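Local structure of protein of unknown function VPA0982 (Vibrio parahaemolyticus, 2QIP) at residues I14-Q19 with K52-I56; T24-Y29 with V141-T145; Y35-W39 with L70-F75; V77-P81 with K91-D95. The protein is of unknown function but is probably an RNA nuclease of the NYN family, related to the metal-dependent PIN nucleases. One frame throughout, in Å; residues are numbered along the deposited sequence.

Interaction 1 (I14-Q19 with K52-I56)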
loop_
_atom_site.group_PDB
_atom_site.type_symbol
_atom_site.label_atom_id
_atom_site.label_comp_id
_atom_site.label_asym_id
_atom_site.label_seq_id
_atom_site.Cartn_x
_atom_site.Cartn_y
_atom_site.Cartn_z
ATOM N N ILE A 14 6.827 12.518 9.552
ATOM C CA ILE A 14 7.118 11.237 10.196
ATOM C C ILE A 14 5.892 10.341 10.034
ATOM O O ILE A 14 4.770 10.793 10.261
ATOM C CB ILE A 14 7.429 11.420 11.703
ATOM C CG1 ILE A 14 8.633 12.343 11.916
ATOM C CG2 ILE A 14 7.683 10.039 12.348
ATOM C CD1 ILE A 14 8.824 12.777 13.347
ATOM N N LEU A 15 6.123 9.085 9.638
ATOM C CA LEU A 15 5.059 8.074 9.575
ATOM C C LEU A 15 5.558 6.846 10.319
ATOM O O LEU A 15 6.585 6.270 9.935
ATOM C CB LEU A 15 4.720 7.680 8.138
ATOM C CG LEU A 15 4.083 8.774 7.267
ATOM C CD1 LEU A 15 5.147 9.650 6.577
ATOM C CD2 LEU A 15 3.167 8.117 6.238
ATOM N N VAL A 16 4.852 6.478 11.389
ATOM C CA VAL A 16 5.214 5.294 12.181
ATOM C C VAL A 16 4.255 4.134 11.960
ATOM O O VAL A 16 3.056 4.267 12.167
ATOM C CB VAL A 16 5.273 5.609 13.694
ATOM C CG1 VAL A 16 5.797 4.388 14.447
ATOM C CG2 VAL A 16 6.172 6.817 13.964
ATOM N N ASP A 17 4.819 3.001 11.555
ATOM C CA ASP A 17 4.060 1.765 11.397
ATOM C C ASP A 17 4.084 1.124 12.801
ATOM O O ASP A 17 4.988 0.324 13.115
ATOM C CB ASP A 17 4.813 0.935 10.352
ATOM C CG ASP A 17 4.132 -0.358 9.959
ATOM O OD1 ASP A 17 3.087 -0.747 10.510
ATOM O OD2 ASP A 17 4.700 -1.008 9.047
ATOM N N VAL A 18 3.126 1.510 13.660
ATOM C CA VAL A 18 3.166 1.123 15.074
ATOM C C VAL A 18 3.172 -0.392 15.242
ATOM O O VAL A 18 3.905 -0.900 16.083
ATOM C CB VAL A 18 1.979 1.769 15.856
ATOM C CG1 VAL A 18 1.838 1.187 17.267
ATOM C CG2 VAL A 18 2.134 3.303 15.904
ATOM N N GLN A 19 2.401 -1.106 14.425
ATOM C CA GLN A 19 2.365 -2.581 14.552
ATOM C C GLN A 19 3.735 -3.200 14.226
ATOM O O GLN A 19 4.200 -4.105 14.927
ATOM C CB GLN A 19 1.286 -3.186 13.645
ATOM C CG GLN A 19 -0.143 -2.888 14.090
ATOM C CD GLN A 19 -0.523 -3.580 15.406
ATOM O OE1 GLN A 19 -0.429 -2.984 16.483
ATOM N NE2 GLN A 19 -0.954 -4.845 15.317
ATOM N N LYS A 52 2.545 11.252 12.078
ATOM C CA LYS A 52 1.417 10.346 12.231
ATOM C C LYS A 52 1.882 8.969 12.661
ATOM O O LYS A 52 2.895 8.465 12.172
ATOM C CB LYS A 52 0.618 10.281 10.917
ATOM C CG LYS A 52 -0.210 11.519 10.700
ATOM C CD LYS A 52 -0.999 11.510 9.407
ATOM C CE LYS A 52 -1.814 12.814 9.346
ATOM N NZ LYS A 52 -2.561 12.998 8.058
ATOM N N ALA A 53 1.139 8.384 13.599
ATOM C CA ALA A 53 1.404 7.050 14.121
ATOM C C ALA A 53 0.224 6.181 13.736
ATOM O O ALA A 53 -0.911 6.451 14.145
ATOM C CB ALA A 53 1.584 7.084 15.654
ATOM N N TYR A 54 0.484 5.153 12.929
ATOM C CA TYR A 54 -0.571 4.323 12.343
ATOM C C TYR A 54 -0.749 3.089 13.211
ATOM O O TYR A 54 0.115 2.194 13.248
ATOM C CB TYR A 54 -0.165 3.949 10.907
ATOM C CG TYR A 54 -0.108 5.183 10.037
ATOM C CD1 TYR A 54 -1.200 5.544 9.265
ATOM C CD2 TYR A 54 1.024 6.007 10.012
ATOM C CE1 TYR A 54 -1.192 6.691 8.479
ATOM C CE2 TYR A 54 1.044 7.175 9.228
ATOM C CZ TYR A 54 -0.065 7.496 8.448
ATOM O OH TYR A 54 -0.073 8.658 7.672
ATOM N N ALA A 55 -1.878 3.039 13.909
ATOM C CA ALA A 55 -2.104 2.038 14.962
ATOM C C ALA A 55 -3.449 1.353 14.765
ATOM O O ALA A 55 -4.212 1.683 13.841
ATOM C CB ALA A 55 -2.044 2.730 16.333
ATOM N N ILE A 56 -3.747 0.408 15.661
ATOM C CA ILE A 56 -4.995 -0.350 15.614
ATOM C C ILE A 56 -5.901 0.115 16.751
ATOM O O ILE A 56 -5.471 0.207 17.901
ATOM C CB ILE A 56 -4.715 -1.872 15.717
ATOM C CG1 ILE A 56 -3.731 -2.303 14.609
ATOM C CG2 ILE A 56 -6.015 -2.693 15.663
ATOM C CD1 ILE A 56 -4.218 -2.035 13.157
HETATM O O HOH W 1 0.830 -0.236 12.092
HETATM O O HOH W 2 -1.397 -0.504 17.084
#
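Leu15 and Tyr54 meet on one face of the parallel strand pair 14-17 and 52-55. Tyr54 holds CG anti to its carbonyl carbon (chi1 -65°), which tilts the ring back toward Leu15 as it rises from the sheet: Leu15 CD2 comes obliquely to within 3.8 Å of Tyr54 CE2, while Val16 O sits in the ring plane, 3.4 Å from Tyr54 CD2. The branched leucine packs beside the flat ring, whose hydroxyl bonds Asp101. Lys52 N, Val16 N and Tyr54 N give nearly straight strand bonds; Val18 N to Tyr54 O (3.1 Å) is more bent, at 143°, because the chain is turning into a helix. With CG anti to N (chi1 -176°), Asp17, the N-cap, holds OD1 where a water joins it to Gln19 N and Tyr54 O; Ser116 binds OD2. On the other face small alanines make room for branched valines, Val18 CG2 lying 3.8 Å from Ala53 CB. Gln19, bent at chi2, crosses Ile56 with CD 3.5 Å from Ile56 CG1. An acid here is consistent with a PIN-type metal site. Helix 95-105 packs on the Leu15 face, helix 35-42 on the Val16 face, and strands 111-115 and 76-79 flank the pair.

Interaction 2 (T24-Y29 with V141-T145)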
loop_
_atom_site.group_PDB
_atom_site.type_symbol
_atom_site.label_atom_id
_atom_site.label_comp_id
_atom_site.label_asym_id
_atom_site.label_seq_id
_atom_site.Cartn_x
_atom_site.Cartn_y
_atom_site.Cartn_z
ATOM N N THR A 24 8.414 -6.118 15.854
ATOM C CA THR A 24 9.850 -6.292 15.654
ATOM C C THR A 24 10.642 -6.022 16.927
ATOM O O THR A 24 11.623 -6.720 17.189
ATOM C CB THR A 24 10.411 -5.436 14.469
ATOM O OG1 THR A 24 10.126 -4.044 14.708
ATOM C CG2 THR A 24 9.799 -5.888 13.156
ATOM N N CYS A 25 10.232 -5.033 17.724
ATOM C CA CYS A 25 10.918 -4.800 18.996
ATOM C C CYS A 25 10.676 -5.948 19.979
ATOM O O CYS A 25 11.590 -6.333 20.701
ATOM C CB CYS A 25 10.523 -3.462 19.619
ATOM S SG CYS A 25 11.286 -2.034 18.806
ATOM N N ARG A 26 9.462 -6.496 19.989
ATOM C CA ARG A 26 9.174 -7.674 20.835
ATOM C C ARG A 26 10.014 -8.885 20.412
ATOM O O ARG A 26 10.582 -9.589 21.265
ATOM C CB ARG A 26 7.683 -8.019 20.821
ATOM C CG ARG A 26 6.717 -7.012 21.477
ATOM C CD ARG A 26 7.189 -6.411 22.804
ATOM N NE ARG A 26 7.350 -7.405 23.858
ATOM C CZ ARG A 26 7.753 -7.136 25.097
ATOM N NH1 ARG A 26 7.872 -8.128 25.975
ATOM N NH2 ARG A 26 8.034 -5.887 25.466
ATOM N N GLU A 27 10.088 -9.142 19.113
ATOM C CA GLU A 27 10.806 -10.319 18.613
ATOM C C GLU A 27 12.316 -10.209 18.808
ATOM O O GLU A 27 12.971 -11.173 19.248
ATOM C CB GLU A 27 10.473 -10.588 17.139
ATOM C CG GLU A 27 11.219 -11.776 16.526
ATOM C CD GLU A 27 10.816 -12.064 15.085
ATOM O OE1 GLU A 27 9.775 -11.542 14.628
ATOM O OE2 GLU A 27 11.543 -12.831 14.411
ATOM N N ALA A 28 12.881 -9.049 18.491
ATOM C CA ALA A 28 14.334 -8.884 18.579
ATOM C C ALA A 28 14.858 -8.644 19.986
ATOM O O ALA A 28 15.955 -9.084 20.318
ATOM C CB ALA A 28 14.772 -7.750 17.679
ATOM N N TYR A 29 14.089 -7.909 20.790
ATOM C CA TYR A 29 14.581 -7.371 22.048
ATOM C C TYR A 29 13.703 -7.675 23.269
ATOM O O TYR A 29 14.085 -7.333 24.387
ATOM C CB TYR A 29 14.731 -5.853 21.933
ATOM C CG TYR A 29 15.500 -5.363 20.737
ATOM C CD1 TYR A 29 16.811 -5.784 20.483
ATOM C CD2 TYR A 29 14.929 -4.418 19.866
ATOM C CE1 TYR A 29 17.529 -5.296 19.380
ATOM C CE2 TYR A 29 15.625 -3.939 18.773
ATOM C CZ TYR A 29 16.922 -4.368 18.532
ATOM O OH TYR A 29 17.613 -3.880 17.445
ATOM N N VAL A 141 14.285 -2.064 13.038
ATOM C CA VAL A 141 15.076 -3.027 13.815
ATOM C C VAL A 141 15.968 -3.766 12.800
ATOM O O VAL A 141 15.443 -4.456 11.933
ATOM C CB VAL A 141 14.150 -4.011 14.533
ATOM C CG1 VAL A 141 14.961 -5.135 15.165
ATOM C CG2 VAL A 141 13.347 -3.269 15.587
ATOM N N PRO A 142 17.307 -3.580 12.872
ATOM C CA PRO A 142 18.146 -4.101 11.770
ATOM C C PRO A 142 17.952 -5.577 11.440
ATOM O O PRO A 142 17.842 -5.920 10.255
ATOM C CB PRO A 142 19.570 -3.813 12.236
ATOM C CG PRO A 142 19.424 -2.632 13.115
ATOM C CD PRO A 142 18.119 -2.859 13.871
ATOM N N ARG A 143 17.862 -6.433 12.458
ATOM C CA ARG A 143 17.799 -7.876 12.195
ATOM C C ARG A 143 16.446 -8.310 11.594
ATOM O O ARG A 143 16.276 -9.450 11.168
ATOM C CB ARG A 143 18.213 -8.689 13.445
ATOM C CG ARG A 143 17.208 -8.677 14.583
ATOM C CD ARG A 143 17.734 -9.366 15.869
ATOM N NE ARG A 143 18.454 -8.456 16.771
ATOM C CZ ARG A 143 19.781 -8.400 16.896
ATOM N NH1 ARG A 143 20.341 -7.547 17.753
ATOM N NH2 ARG A 143 20.560 -9.199 16.171
ATOM N N LEU A 144 15.498 -7.377 11.507
ATOM C CA LEU A 144 14.162 -7.675 10.986
ATOM C C LEU A 144 13.730 -6.714 9.889
ATOM O O LEU A 144 12.580 -6.759 9.452
ATOM C CB LEU A 144 13.133 -7.702 12.127
ATOM C CG LEU A 144 13.363 -8.844 13.143
ATOM C CD1 LEU A 144 12.492 -8.672 14.381
ATOM C CD2 LEU A 144 13.131 -10.215 12.500
ATOM N N THR A 145 14.664 -5.877 9.445
ATOM C CA THR A 145 14.406 -4.902 8.380
ATOM C C THR A 145 14.949 -5.397 7.053
ATOM O O THR A 145 16.081 -5.895 6.965
ATOM C CB THR A 145 15.040 -3.541 8.708
ATOM O OG1 THR A 145 14.401 -3.011 9.872
ATOM C CG2 THR A 145 14.862 -2.531 7.575
HETATM O O HOH W 3 11.399 -2.469 12.731
HETATM O O HOH W 4 18.393 -5.927 15.376
#
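Leu144 and Val141 press their methyl groups against helix 18-29, and Tyr29 closes the same patch from the helix side. Leu144 CD1 rests 3.5 Å from Thr24 O and 4.1 Å from Ala28 CB, so a flexible, branched side chain fits over one turn of helix where a small alanine leaves room for its methyl. Val141 splits its work between two branches. CG1, anti to the backbone N (chi1 171°), meets Ala28 CB at 3.6 Å and approaches the Tyr29 ring obliquely; CG2 reaches Thr24 OG1 at 3.4 Å and, more loosely, the sulfur of Cys25. Tyr29 comes from the direction opposite to Val141, with its OH 3.8 Å from Pro142 CD. This hydroxyl is bonded to Ile159 O and receives a bond from a water that in turn accepts one from Arg143 N. No direct hydrogen bond spans the contact; a second water links Val141 N with Thr24 OG1, itself bonded to Asn20 O. The Arg143 guanidinium stands almost upright to the Tyr29 ring, at 83°. The contact joins helix 18-29 to the 3-10 turn between strand 135-140 and helix 147-152, beside strand 155-158, and Arg86 of the second subunit packs on Leu144.

Interaction 3 (Y35-W39 with L70-F75)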
loop_
_atom_site.group_PDB
_atom_site.type_symbol
_atom_site.label_atom_id
_atom_site.label_comp_id
_atom_site.label_asym_id
_atom_site.label_seq_id
_atom_site.Cartn_x
_atom_site.Cartn_y
_atom_site.Cartn_z
ATOM N N TYR A 35 9.074 6.012 22.384
ATOM C CA TYR A 35 8.598 7.030 21.464
ATOM C C TYR A 35 9.048 8.436 21.851
ATOM O O TYR A 35 9.198 9.299 20.975
ATOM C CB TYR A 35 7.077 6.978 21.355
ATOM C CG TYR A 35 6.588 5.858 20.482
ATOM C CD1 TYR A 35 6.392 6.066 19.119
ATOM C CD2 TYR A 35 6.308 4.599 21.010
ATOM C CE1 TYR A 35 5.928 5.029 18.291
ATOM C CE2 TYR A 35 5.855 3.559 20.198
ATOM C CZ TYR A 35 5.669 3.793 18.840
ATOM O OH TYR A 35 5.216 2.788 18.026
ATOM N N ASN A 36 9.261 8.686 23.145
ATOM C CA ASN A 36 9.787 9.991 23.541
ATOM C C ASN A 36 11.228 10.201 23.065
ATOM O O ASN A 36 11.571 11.276 22.584
ATOM C CB ASN A 36 9.733 10.164 25.052
ATOM C CG ASN A 36 8.376 10.594 25.541
ATOM O OD1 ASN A 36 7.905 11.679 25.223
ATOM N ND2 ASN A 36 7.755 9.746 26.355
ATOM N N GLN A 37 12.057 9.171 23.185
ATOM C CA GLN A 37 13.443 9.265 22.711
ATOM C C GLN A 37 13.460 9.434 21.196
ATOM O O GLN A 37 14.220 10.242 20.671
ATOM C CB GLN A 37 14.245 8.009 23.108
ATOM C CG GLN A 37 15.768 8.159 22.951
ATOM C CD GLN A 37 16.339 9.173 23.936
ATOM O OE1 GLN A 37 15.663 9.580 24.896
ATOM N NE2 GLN A 37 17.589 9.567 23.726
ATOM N N PHE A 38 12.648 8.633 20.507
ATOM C CA PHE A 38 12.569 8.768 19.061
ATOM C C PHE A 38 12.160 10.194 18.661
ATOM O O PHE A 38 12.791 10.795 17.796
ATOM C CB PHE A 38 11.608 7.739 18.443
ATOM C CG PHE A 38 11.276 8.054 17.010
ATOM C CD1 PHE A 38 12.191 7.768 16.001
ATOM C CD2 PHE A 38 10.076 8.664 16.688
ATOM C CE1 PHE A 38 11.920 8.090 14.683
ATOM C CE2 PHE A 38 9.798 9.013 15.363
ATOM C CZ PHE A 38 10.726 8.725 14.365
ATOM N N TRP A 39 11.079 10.727 19.249
ATOM C CA TRP A 39 10.644 12.093 18.882
ATOM C C TRP A 39 11.760 13.090 19.137
ATOM O O TRP A 39 12.076 13.951 18.292
ATOM C CB TRP A 39 9.398 12.492 19.682
ATOM C CG TRP A 39 8.859 13.812 19.283
ATOM C CD1 TRP A 39 9.289 15.042 19.709
ATOM C CD2 TRP A 39 7.794 14.059 18.358
ATOM N NE1 TRP A 39 8.564 16.034 19.096
ATOM C CE2 TRP A 39 7.635 15.458 18.268
ATOM C CE3 TRP A 39 6.954 13.230 17.600
ATOM C CZ2 TRP A 39 6.670 16.045 17.445
ATOM C CZ3 TRP A 39 5.998 13.818 16.786
ATOM C CH2 TRP A 39 5.865 15.211 16.717
ATOM N N LEU A 70 1.032 8.583 22.910
ATOM C CA LEU A 70 1.535 8.980 21.590
ATOM C C LEU A 70 1.074 10.365 21.177
ATOM O O LEU A 70 1.845 11.120 20.599
ATOM C CB LEU A 70 1.114 7.983 20.530
ATOM C CG LEU A 70 1.684 6.575 20.636
ATOM C CD1 LEU A 70 1.162 5.712 19.498
ATOM C CD2 LEU A 70 3.216 6.573 20.679
ATOM N N ARG A 71 -0.193 10.689 21.433
ATOM C CA ARG A 71 -0.685 12.017 21.091
ATOM C C ARG A 71 0.080 13.082 21.871
ATOM O O ARG A 71 0.432 14.125 21.319
ATOM C CB ARG A 71 -2.194 12.130 21.334
ATOM C CG ARG A 71 -3.042 11.200 20.477
ATOM C CD ARG A 71 -4.553 11.413 20.672
ATOM N NE ARG A 71 -5.239 10.321 20.005
ATOM C CZ ARG A 71 -5.688 9.239 20.627
ATOM N NH1 ARG A 71 -5.614 9.140 21.957
ATOM N NH2 ARG A 71 -6.232 8.260 19.927
ATOM N N GLY A 72 0.366 12.780 23.138
ATOM C CA GLY A 72 1.158 13.664 24.001
ATOM C C GLY A 72 2.573 13.915 23.513
ATOM O O GLY A 72 3.115 15.008 23.676
ATOM N N VAL A 73 3.181 12.888 22.933
ATOM C CA VAL A 73 4.521 13.009 22.348
ATOM C C VAL A 73 4.497 13.983 21.176
ATOM O O VAL A 73 5.475 14.712 20.931
ATOM C CB VAL A 73 5.037 11.627 21.892
ATOM C CG1 VAL A 73 6.347 11.773 21.106
ATOM C CG2 VAL A 73 5.258 10.723 23.114
ATOM N N GLY A 74 3.386 13.987 20.445
ATOM C CA GLY A 74 3.221 14.892 19.316
ATOM C C GLY A 74 2.606 14.272 18.074
ATOM O O GLY A 74 2.390 14.967 17.087
ATOM N N PHE A 75 2.327 12.965 18.113
ATOM C CA PHE A 75 1.747 12.305 16.938
ATOM C C PHE A 75 0.246 12.545 16.788
ATOM O O PHE A 75 -0.486 12.560 17.788
ATOM C CB PHE A 75 1.962 10.796 17.010
ATOM C CG PHE A 75 3.394 10.394 16.942
ATOM C CD1 PHE A 75 4.045 10.315 15.711
ATOM C CD2 PHE A 75 4.103 10.080 18.100
ATOM C CE1 PHE A 75 5.375 9.938 15.636
ATOM C CE2 PHE A 75 5.451 9.692 18.028
ATOM C CZ PHE A 75 6.080 9.636 16.785
#
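Trp39 and Phe75 are brought together by different first torsions: the indole has CG anti to its backbone N (chi1 -176°), whereas the phenyl has CG beside N and anti to the carbonyl carbon (chi1 -65°). The side chains run antiparallel and overlap as a T-shaped pair, the edge of the six-membered ring of Trp39 directed at the face of Phe75, centroids 5.1 Å apart and planes at 82°. Phe75 CZ also meets Phe38 CE2 at 4.0 Å, near the planes of both rings. Val73 packs against the base of the indole, its CG1 3.4 Å from Trp39 CB, and its carbonyl oxygen lies over the middle of the indole system. Gly74 CA follows over the same face, 4.0 Å from the six-membered centroid, a CH-pi contact. Here helix 61-73 ends in a Schellman motif: Leu70 O accepts from Phe75 N at 3.1 Å and, from the opposite face of its plane, from Gly74 N, which also makes a weak bond to Arg71 O. Glycine, with no side chain, fits both the positive phi that closes the turn and the close approach of the Trp39 ring. Helices 35-42 and 61-73 belong to successive beta-alpha-beta crossovers of the Rossmann-like PIN fold and flank one side of its parallel sheet, where Phe75 packs on Val16 and Ala53. Farther along, Leu70 CD2 sits over the face of Tyr35, 3.5 Å from the ring centroid, a slim methyl against a broad ring. Asn36, toward the surface, lets its OD1 touch Val73 CG2 at 3.5 Å.

Interaction 4 (V77-P81 with K91-D95). With EDO (1,2-ethanediol), chain B; EDO (1,2-ethanediol), chain F.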
loop_
_atom_site.group_PDB
_atom_site.type_symbol
_atom_site.label_atom_id
_atom_site.label_comp_id
_atom_site.label_asym_id
_atom_site.label_seq_id
_atom_site.Cartn_x
_atom_site.Cartn_y
_atom_site.Cartn_z
ATOM N N VAL A 77 -2.583 10.241 15.998
ATOM C CA VAL A 77 -2.735 8.804 15.988
ATOM C C VAL A 77 -3.813 8.443 14.979
ATOM O O VAL A 77 -4.955 8.914 15.077
ATOM C CB VAL A 77 -3.039 8.245 17.392
ATOM C CG1 VAL A 77 -3.444 6.787 17.309
ATOM C CG2 VAL A 77 -1.808 8.424 18.318
HETATM N N MSE A 78 -3.415 7.640 13.988
HETATM C CA MSE A 78 -4.308 7.209 12.925
HETATM C C MSE A 78 -4.734 5.788 13.236
HETATM O O MSE A 78 -3.933 4.865 13.130
HETATM C CB MSE A 78 -3.576 7.250 11.571
HETATM C CG MSE A 78 -2.910 8.592 11.269
HETATM SE SE MSE A 78 -4.214 10.000 11.018
HETATM C CE MSE A 78 -4.932 9.325 9.340
ATOM N N LEU A 79 -5.994 5.601 13.634
ATOM C CA LEU A 79 -6.488 4.253 13.950
ATOM C C LEU A 79 -7.089 3.629 12.695
ATOM O O LEU A 79 -7.815 4.294 11.945
ATOM C CB LEU A 79 -7.538 4.333 15.055
ATOM C CG LEU A 79 -6.998 4.951 16.350
ATOM C CD1 LEU A 79 -8.096 5.192 17.455
ATOM C CD2 LEU A 79 -5.833 4.107 16.913
ATOM N N LYS A 80 -6.777 2.356 12.459
ATOM C CA LYS A 80 -7.213 1.725 11.228
ATOM C C LYS A 80 -8.740 1.607 11.173
ATOM O O LYS A 80 -9.357 1.138 12.138
ATOM C CB LYS A 80 -6.554 0.361 11.043
ATOM C CG LYS A 80 -6.768 -0.150 9.639
ATOM C CD LYS A 80 -5.996 -1.395 9.345
ATOM C CE LYS A 80 -6.164 -1.756 7.871
ATOM N NZ LYS A 80 -5.608 -3.093 7.604
ATOM N N PRO A 81 -9.355 2.054 10.063
ATOM C CA PRO A 81 -10.796 1.828 9.940
ATOM C C PRO A 81 -11.120 0.343 9.926
ATOM O O PRO A 81 -10.349 -0.460 9.412
ATOM C CB PRO A 81 -11.135 2.421 8.565
ATOM C CG PRO A 81 -9.968 3.326 8.217
ATOM C CD PRO A 81 -8.787 2.775 8.904
ATOM N N LYS A 91 -5.579 -8.856 9.420
ATOM C CA LYS A 91 -6.382 -7.631 9.598
ATOM C C LYS A 91 -5.559 -6.370 9.906
ATOM O O LYS A 91 -6.055 -5.247 9.776
ATOM C CB LYS A 91 -7.407 -7.815 10.724
ATOM C CG LYS A 91 -8.390 -8.965 10.546
ATOM C CD LYS A 91 -9.414 -8.945 11.681
ATOM C CE LYS A 91 -10.180 -10.260 11.805
ATOM N NZ LYS A 91 -11.136 -10.485 10.682
ATOM N N GLY A 92 -4.307 -6.547 10.315
ATOM C CA GLY A 92 -3.554 -5.447 10.898
ATOM C C GLY A 92 -2.747 -4.544 9.980
ATOM O O GLY A 92 -2.075 -3.624 10.478
ATOM N N ASP A 93 -2.776 -4.765 8.663
ATOM C CA ASP A 93 -1.806 -4.014 7.846
ATOM C C ASP A 93 -2.136 -2.609 7.299
ATOM O O ASP A 93 -3.147 -2.361 6.635
ATOM C CB ASP A 93 -0.684 -4.877 7.214
ATOM C CG ASP A 93 -0.475 -4.685 5.732
ATOM O OD1 ASP A 93 -0.753 -3.627 5.144
ATOM O OD2 ASP A 93 0.046 -5.663 5.142
ATOM N N TRP A 94 -1.243 -1.694 7.623
ATOM C CA TRP A 94 -1.411 -0.282 7.301
ATOM C C TRP A 94 -0.653 0.128 6.027
ATOM O O TRP A 94 -0.491 1.314 5.760
ATOM C CB TRP A 94 -0.923 0.573 8.474
ATOM C CG TRP A 94 -1.975 1.221 9.326
ATOM C CD1 TRP A 94 -2.208 0.993 10.665
ATOM C CD2 TRP A 94 -2.886 2.249 8.930
ATOM N NE1 TRP A 94 -3.226 1.798 11.107
ATOM C CE2 TRP A 94 -3.655 2.591 10.069
ATOM C CE3 TRP A 94 -3.135 2.921 7.716
ATOM C CZ2 TRP A 94 -4.632 3.594 10.033
ATOM C CZ3 TRP A 94 -4.109 3.906 7.680
ATOM C CH2 TRP A 94 -4.859 4.229 8.832
ATOM N N ASP A 95 -0.187 -0.828 5.232
ATOM C CA ASP A 95 0.633 -0.458 4.079
ATOM C C ASP A 95 -0.076 0.452 3.084
ATOM O O ASP A 95 0.535 1.379 2.555
ATOM C CB ASP A 95 1.211 -1.683 3.364
ATOM C CG ASP A 95 2.223 -2.449 4.222
ATOM O OD1 ASP A 95 2.376 -2.149 5.428
ATOM O OD2 ASP A 95 2.881 -3.366 3.656
HETATM C C1 EDO B . -9.967 -4.432 11.435
HETATM O O1 EDO B . -11.357 -4.290 11.079
HETATM C C2 EDO B . -9.244 -3.114 11.211
HETATM O O2 EDO B . -9.316 -2.877 9.809
HETATM C C1 EDO F . -15.433 -9.595 9.461
HETATM O O1 EDO F . -14.021 -9.493 9.293
HETATM C C2 EDO F . -15.775 -8.987 10.809
HETATM O O2 EDO F . -17.004 -8.267 10.691
#
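Lys80 passes over Trp94 before its amine reaches the backbone of the loop, and each atom on the way has a neighbour. CB lies 3.6 Å from Trp94 NE1. CG, anti to the backbone N (chi1 -168°), stands above one face of the indole, offset toward its rim. From there the chain runs fully extended: CD passes O2 of an ethanediol, probably from the crystallisation liquor, 3.7 Å away, and CE comes 3.3 Å from Asp93 O. The tip, NZ, donates to Asp93 O at 2.7 Å and to Lys91 O at 3.1 Å, approaching each from above its carbonyl plane. Asp120 of the second subunit forms a salt bridge with the same amine, so a lysine, long and able to donate three ways, suits a place that ties a loop to the dimer partner. Strand 76-79, which leads to Lys80, is outermost in the parallel sheet within the chain, and the loop returns across its end to begin helix 95-105. Trp94 is the N-cap there and the middle residue of an Asx turn in which Asp93 OD1 accepts from Asp95 N at 2.9 Å. The broad indole fills the corner: its CZ2 touches Lys80 CA and Met78 O, each at 3.4 Å, with the CB of Met78, a selenomethionine, farther off. Trp94 NE1 is bonded to Ala55 O, and Leu123 of the second subunit packs on the indole.

How the interactions relate
Interaction 1 lies at the core, about 5 Å from the chain centre; the others lie farther out. Interactions 3 and 4 touch it, their centres about 11 and 8 Å away: interaction 3 brings crossover helices 35-42 and 61-73 onto one face of the sheet, and interaction 4 folds the loop before helix 95-105 over the end of outer strand 76-79, the neighbour of 46-55. Leu70 and Arg71 also join 3 to 4 through Val77. Interaction 2 shares helix 18-29 with interaction 1, centres about 16 Å apart. Along the chain, 1 and 3 interleave, 4 follows both, and 2 spans residues 24 to 145. Interactions 2 and 4 reach the second subunit, so two outlying contacts also take part in the dimer interface.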